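Local coordinates for ESAT-6-like protein SAG1039 (Streptococcus agalactiae serogroup V, PDB 3GWK) that forms a homodimeric four-helix bundle of the WXG100 family and is probably, like its ESAT-6 relatives, a small protein secreted by a type VII system, at residues A[11-16]-A[79-84]; A[19-24]-A[73-78]. One frame throughout, in Å; residues are numbered along the deposited sequence.

Contact 1: A[11-16]-A[79-84]; sequences EELRSS and LKVADI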
loop_
_atom_site.group_PDB
_atom_site.type_symbol
_atom_site.label_atom_id
_atom_site.label_comp_id
_atom_site.label_asym_id
_atom_site.label_seq_id
_atom_site.Cartn_x
_atom_site.Cartn_y
_atom_site.Cartn_z
ATOM N N GLU A 11 23.952 9.475 6.588
ATOM C CA GLU A 11 22.782 10.102 7.196
ATOM C C GLU A 11 21.602 10.222 6.197
ATOM O O GLU A 11 20.442 9.995 6.542
ATOM C CB GLU A 11 23.191 11.517 7.658
ATOM C CG GLU A 11 24.179 11.514 8.790
ATOM C CD GLU A 11 25.625 11.063 8.507
ATOM O OE1 GLU A 11 26.130 10.620 9.575
ATOM O OE2 GLU A 11 26.264 11.133 7.360
ATOM N N GLU A 12 21.947 10.578 4.970
ATOM C CA GLU A 12 20.930 10.645 3.952
ATOM C C GLU A 12 20.358 9.277 3.635
ATOM O O GLU A 12 19.158 9.122 3.450
ATOM C CB GLU A 12 21.442 11.278 2.683
ATOM C CG GLU A 12 21.673 12.794 2.843
ATOM C CD GLU A 12 22.318 13.436 1.625
ATOM O OE1 GLU A 12 23.262 12.831 1.082
ATOM O OE2 GLU A 12 21.912 14.553 1.278
ATOM N N LEU A 13 21.226 8.253 3.561
ATOM C CA LEU A 13 20.784 6.905 3.320
ATOM C C LEU A 13 19.801 6.464 4.443
ATOM O O LEU A 13 18.780 5.870 4.177
ATOM C CB LEU A 13 21.969 5.962 3.248
ATOM C CG LEU A 13 22.813 6.089 1.999
ATOM C CD1 LEU A 13 24.183 5.461 2.162
ATOM C CD2 LEU A 13 22.129 5.497 0.844
ATOM N N ARG A 14 20.106 6.790 5.705
ATOM C CA ARG A 14 19.261 6.442 6.828
ATOM C C ARG A 14 17.928 7.171 6.786
ATOM O O ARG A 14 16.877 6.607 7.066
ATOM C CB ARG A 14 20.026 6.705 8.136
ATOM C CG ARG A 14 21.135 5.682 8.324
ATOM C CD ARG A 14 22.079 6.118 9.424
ATOM N NE ARG A 14 23.129 5.095 9.574
ATOM C CZ ARG A 14 24.381 5.373 9.879
ATOM N NH1 ARG A 14 24.754 6.604 10.132
ATOM N NH2 ARG A 14 25.264 4.374 9.897
ATOM N N SER A 15 17.955 8.438 6.358
ATOM C CA SER A 15 16.698 9.187 6.298
ATOM C C SER A 15 15.796 8.612 5.176
ATOM O O SER A 15 14.584 8.449 5.342
ATOM C CB SER A 15 17.032 10.602 5.917
ATOM O OG SER A 15 17.632 11.214 7.019
ATOM N N SER A 16 16.391 8.225 4.038
ATOM C CA SER A 16 15.631 7.575 2.981
ATOM C C SER A 16 15.097 6.268 3.449
ATOM O O SER A 16 13.916 5.979 3.245
ATOM C CB SER A 16 16.494 7.449 1.734
ATOM O OG SER A 16 16.769 8.680 1.119
ATOM N N LEU A 79 20.175 0.874 5.125
ATOM C CA LEU A 79 20.774 0.909 6.468
ATOM C C LEU A 79 22.119 0.210 6.467
ATOM O O LEU A 79 23.092 0.693 7.076
ATOM C CB LEU A 79 19.858 0.245 7.506
ATOM C CG LEU A 79 18.547 0.939 7.774
ATOM C CD1 LEU A 79 17.752 0.147 8.787
ATOM C CD2 LEU A 79 18.764 2.378 8.300
ATOM N N LYS A 80 22.194 -0.947 5.834
ATOM C CA LYS A 80 23.459 -1.698 5.831
ATOM C C LYS A 80 24.542 -0.973 5.084
ATOM O O LYS A 80 25.698 -0.963 5.503
ATOM C CB LYS A 80 23.196 -3.094 5.333
ATOM C CG LYS A 80 22.409 -3.887 6.392
ATOM C CD LYS A 80 21.881 -5.198 5.899
ATOM C CE LYS A 80 20.948 -5.899 6.922
ATOM N NZ LYS A 80 21.724 -6.325 8.110
ATOM N N VAL A 81 24.194 -0.410 3.933
ATOM C CA VAL A 81 25.143 0.359 3.135
ATOM C C VAL A 81 25.614 1.593 3.949
ATOM O O VAL A 81 26.797 1.862 3.956
ATOM C CB VAL A 81 24.567 0.690 1.789
ATOM C CG1 VAL A 81 25.410 1.701 1.046
ATOM C CG2 VAL A 81 24.376 -0.552 0.977
ATOM N N ALA A 82 24.687 2.281 4.610
ATOM C CA ALA A 82 25.054 3.422 5.409
ATOM C C ALA A 82 26.102 3.033 6.466
ATOM O O ALA A 82 27.094 3.715 6.670
ATOM C CB ALA A 82 23.848 4.030 6.101
ATOM N N ASP A 83 25.872 1.876 7.145
ATOM C CA ASP A 83 26.829 1.457 8.171
ATOM C C ASP A 83 28.187 1.162 7.579
ATOM O O ASP A 83 29.245 1.494 8.129
ATOM C CB ASP A 83 26.343 0.185 8.865
ATOM C CG ASP A 83 25.269 0.438 9.919
ATOM O OD1 ASP A 83 25.073 1.583 10.273
ATOM O OD2 ASP A 83 24.659 -0.531 10.357
ATOM N N ILE A 84 28.203 0.512 6.410
ATOM C CA ILE A 84 29.507 0.193 5.761
ATOM C C ILE A 84 30.234 1.468 5.362
ATOM O O ILE A 84 31.471 1.581 5.552
ATOM C CB ILE A 84 29.296 -0.730 4.551
ATOM C CG1 ILE A 84 28.811 -2.118 5.015
ATOM C CG2 ILE A 84 30.545 -0.852 3.737
ATOM C CD1 ILE A 84 28.157 -2.939 3.933
HETATM O O HOH W 1 22.460 2.374 9.253
#
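Leu13 and Arg14 meet Ala82 and Leu79 where segments 11-16 and 79-84, on helices 10-44 and 51-95, run antiparallel, their axes 8.5 Å apart at an angle of 166°. The backbones come closest at Arg14 and Leu79, whose CA atoms are 5.7 Å apart. The CB of the small Ala82 points toward the partner helix and lies 3.9 Å from Leu13 CB, while Leu13 CD1 reaches past it to Val81 CG1. Arg14 leaves its helix beside this apolar patch. With its chain extended from CG to NE, it crosses the methyl of Ala82, which lies over one face of the guanidinium, 3.7 Å from Arg14 NE; lower on the chain, Arg14 CG touches Leu79 CD2. At the guanidinium edge, Arg14 NH2 makes a salt bridge to Asp83 OD1 at 2.8 Å, somewhat bent (144°), the two flat groups turned 54° against each other. One water accepts from Arg14 NE and donates to both Asp83 OD1 and Leu79 O. The carboxylate oxygen is thus gripped directly and through water, and through the same water the arginine is also linked to the Leu79 carbonyl. Arg14 NH1 makes a second salt bridge, to Glu86. The two segments form part of the antiparallel helical hairpin of the WXG100 fold, near the end away from its turn, with apolar packing on one side and an ion pair on the other.

Contact 2: A[19-24]-A[73-78]; sequences KYTAGS and DINQQL. With SO4 (sulfate ion), chain C.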
loop_
_atom_site.group_PDB
_atom_site.type_symbol
_atom_site.label_atom_id
_atom_site.label_comp_id
_atom_site.label_asym_id
_atom_site.label_seq_id
_atom_site.Cartn_x
_atom_site.Cartn_y
_atom_site.Cartn_z
ATOM N N LYS A 19 11.801 6.211 5.307
ATOM C CA LYS A 19 10.590 6.406 4.472
ATOM C C LYS A 19 10.111 5.032 3.965
ATOM O O LYS A 19 8.912 4.784 3.820
ATOM C CB LYS A 19 10.898 7.365 3.324
ATOM C CG LYS A 19 11.367 8.756 3.783
ATOM C CD LYS A 19 11.904 9.625 2.647
ATOM C CE LYS A 19 12.822 10.703 3.238
ATOM N NZ LYS A 19 13.404 11.572 2.154
ATOM N N TYR A 20 11.073 4.165 3.566
ATOM C CA TYR A 20 10.702 2.879 3.026
ATOM C C TYR A 20 10.115 1.970 4.096
ATOM O O TYR A 20 9.099 1.297 3.850
ATOM C CB TYR A 20 11.900 2.191 2.347
ATOM C CG TYR A 20 12.272 2.807 1.018
ATOM C CD1 TYR A 20 13.129 3.871 0.954
ATOM C CD2 TYR A 20 11.767 2.300 -0.159
ATOM C CE1 TYR A 20 13.461 4.473 -0.294
ATOM C CE2 TYR A 20 12.089 2.901 -1.415
ATOM C CZ TYR A 20 12.914 3.957 -1.434
ATOM O OH TYR A 20 13.238 4.530 -2.617
ATOM N N THR A 21 10.710 1.960 5.280
ATOM C CA THR A 21 10.148 1.070 6.274
ATOM C C THR A 21 8.747 1.588 6.741
ATOM O O THR A 21 7.836 0.797 6.981
ATOM C CB THR A 21 11.075 0.854 7.475
ATOM O OG1 THR A 21 10.592 -0.213 8.261
ATOM C CG2 THR A 21 11.327 2.039 8.312
ATOM N N ALA A 22 8.621 2.913 6.915
ATOM C CA ALA A 22 7.335 3.427 7.300
ATOM C C ALA A 22 6.291 3.101 6.222
ATOM O O ALA A 22 5.154 2.718 6.535
ATOM C CB ALA A 22 7.409 4.933 7.486
ATOM N N GLY A 23 6.643 3.242 4.943
ATOM C CA GLY A 23 5.670 2.919 3.882
ATOM C C GLY A 23 5.351 1.456 3.852
ATOM O O GLY A 23 4.207 1.072 3.624
ATOM N N SER A 24 6.336 0.577 4.074
ATOM C CA SER A 24 6.092 -0.854 4.141
ATOM C C SER A 24 5.036 -1.150 5.200
ATOM O O SER A 24 4.060 -1.894 4.975
ATOM C CB SER A 24 7.388 -1.577 4.460
ATOM O OG SER A 24 7.160 -2.972 4.595
ATOM N N ASP A 73 12.847 -4.508 2.297
ATOM C CA ASP A 73 14.161 -4.954 1.830
ATOM C C ASP A 73 14.999 -3.766 1.493
ATOM O O ASP A 73 16.220 -3.721 1.813
ATOM C CB ASP A 73 13.893 -5.878 0.609
ATOM C CG ASP A 73 15.099 -6.660 0.148
ATOM O OD1 ASP A 73 16.032 -6.807 0.943
ATOM O OD2 ASP A 73 15.116 -7.185 -0.984
ATOM N N ILE A 74 14.426 -2.729 0.833
ATOM C CA ILE A 74 15.144 -1.547 0.480
ATOM C C ILE A 74 15.616 -0.814 1.745
ATOM O O ILE A 74 16.775 -0.408 1.849
ATOM C CB ILE A 74 14.373 -0.625 -0.473
ATOM C CG1 ILE A 74 14.206 -1.255 -1.875
ATOM C CG2 ILE A 74 15.042 0.688 -0.588
ATOM C CD1 ILE A 74 13.224 -0.501 -2.766
ATOM N N ASN A 75 14.752 -0.682 2.765
ATOM C CA ASN A 75 15.171 -0.113 4.066
ATOM C C ASN A 75 16.413 -0.844 4.570
ATOM O O ASN A 75 17.418 -0.219 4.911
ATOM C CB ASN A 75 14.028 -0.288 5.027
ATOM C CG ASN A 75 14.423 0.038 6.437
ATOM O OD1 ASN A 75 14.948 1.128 6.709
ATOM N ND2 ASN A 75 14.209 -0.879 7.347
ATOM N N GLN A 76 16.382 -2.159 4.589
ATOM C CA GLN A 76 17.517 -2.914 5.144
ATOM C C GLN A 76 18.753 -2.669 4.312
ATOM O O GLN A 76 19.837 -2.523 4.926
ATOM C CB GLN A 76 17.196 -4.381 5.093
ATOM C CG GLN A 76 16.109 -4.779 6.100
ATOM C CD GLN A 76 16.500 -4.503 7.544
ATOM O OE1 GLN A 76 17.650 -4.740 7.919
ATOM N NE2 GLN A 76 15.570 -3.946 8.338
ATOM N N GLN A 77 18.665 -2.631 3.013
ATOM C CA GLN A 77 19.868 -2.414 2.184
ATOM C C GLN A 77 20.456 -1.069 2.470
ATOM O O GLN A 77 21.677 -0.949 2.609
ATOM C CB GLN A 77 19.566 -2.492 0.684
ATOM C CG GLN A 77 18.948 -3.761 0.149
ATOM C CD GLN A 77 19.563 -4.925 0.732
ATOM O OE1 GLN A 77 20.830 -5.139 0.623
ATOM N NE2 GLN A 77 18.752 -5.703 1.457
ATOM N N LEU A 78 19.610 -0.029 2.517
ATOM C CA LEU A 78 20.110 1.324 2.694
ATOM C C LEU A 78 20.762 1.471 4.068
ATOM O O LEU A 78 21.820 2.086 4.210
ATOM C CB LEU A 78 19.006 2.367 2.549
ATOM C CG LEU A 78 18.385 2.413 1.142
ATOM C CD1 LEU A 78 17.266 3.372 1.152
ATOM C CD2 LEU A 78 19.443 2.751 0.094
HETATM S S SO4 C . 19.677 -8.645 3.894
HETATM O O1 SO4 C . 18.574 -7.911 4.588
HETATM O O2 SO4 C . 20.951 -8.265 4.506
HETATM O O3 SO4 C . 19.470 -10.110 3.937
HETATM O O4 SO4 C . 19.711 -8.269 2.515
#
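Tyr20, Asn75 and Ile74 have the largest shares of the buried surface where segments 19-24 and 73-78 pass antiparallel, 8.2 Å apart at their axes. The Tyr20 ring receives Ile74 on one face: Ile74 CG2 sits 3.6 Å from the ring centroid, only 10° off the normal, a well-centred CH-pi contact. This methyl stands anti to the backbone N of Ile74, while the other branch ends at CD1, which touches Tyr20 CE2 at 3.8 Å. Leu78 CD1 approaches Tyr20 CD1 obliquely at 4.2 Å. The hydroxyl turns to another partner: Tyr20 OH is hydrogen-bonded to Gln38 of the second subunit, and Ile41 of that subunit packs on the tyrosine.

Asn75 points toward segment 19-24 and lies against Thr21, its CA 5.5 Å from the CA of Tyr20. Asn75 ND2 is 3.6 Å from Thr21 CB, a packing contact. The polar ends instead share Glu72: one carboxylate oxygen bonds Thr21 OG1, the other Asn75 ND2, so that Glu72, one helical turn before Gln76 on the same helix, ties Thr21 of the other helix to it while also holding the Asn75 amide. On the side of the helix turned from segment 19-24, Gln77 NE2 donates to Asp73 O. Gln77 NE2 also bonds O4 of a sulfate, probably from the crystallisation liquor, nearly straight (166°). Dispersion and ring-face packing therefore carry the direct contact, while Tyr20 OH, Thr21 OG1 and Asn75 ND2 find their hydrogen-bond partners in the second subunit and Glu72.

In the fold
Both contacts join helix 10-44 to helix 51-95, and they are neighbours along one hairpin, their centres about 11 Å apart. Leu78 links them, its CB packing against Leu13 O and its CD1 against Ser16 CB. Contact 2, whose centre lies about 4 Å from that of the chain, is buried and mostly apolar between its segments; residues including Glu37, Gln38, Ile41 and Phe53 of the second subunit meet it, so it also lines the dimer interface. Contact 1, whose centre lies about 15 Å from that of the chain, is only partly buried, and joins its apolar stripe to a water-assisted ion pair at the surface. Of contact 1 the second subunit reaches only Ser16, again by Glu37.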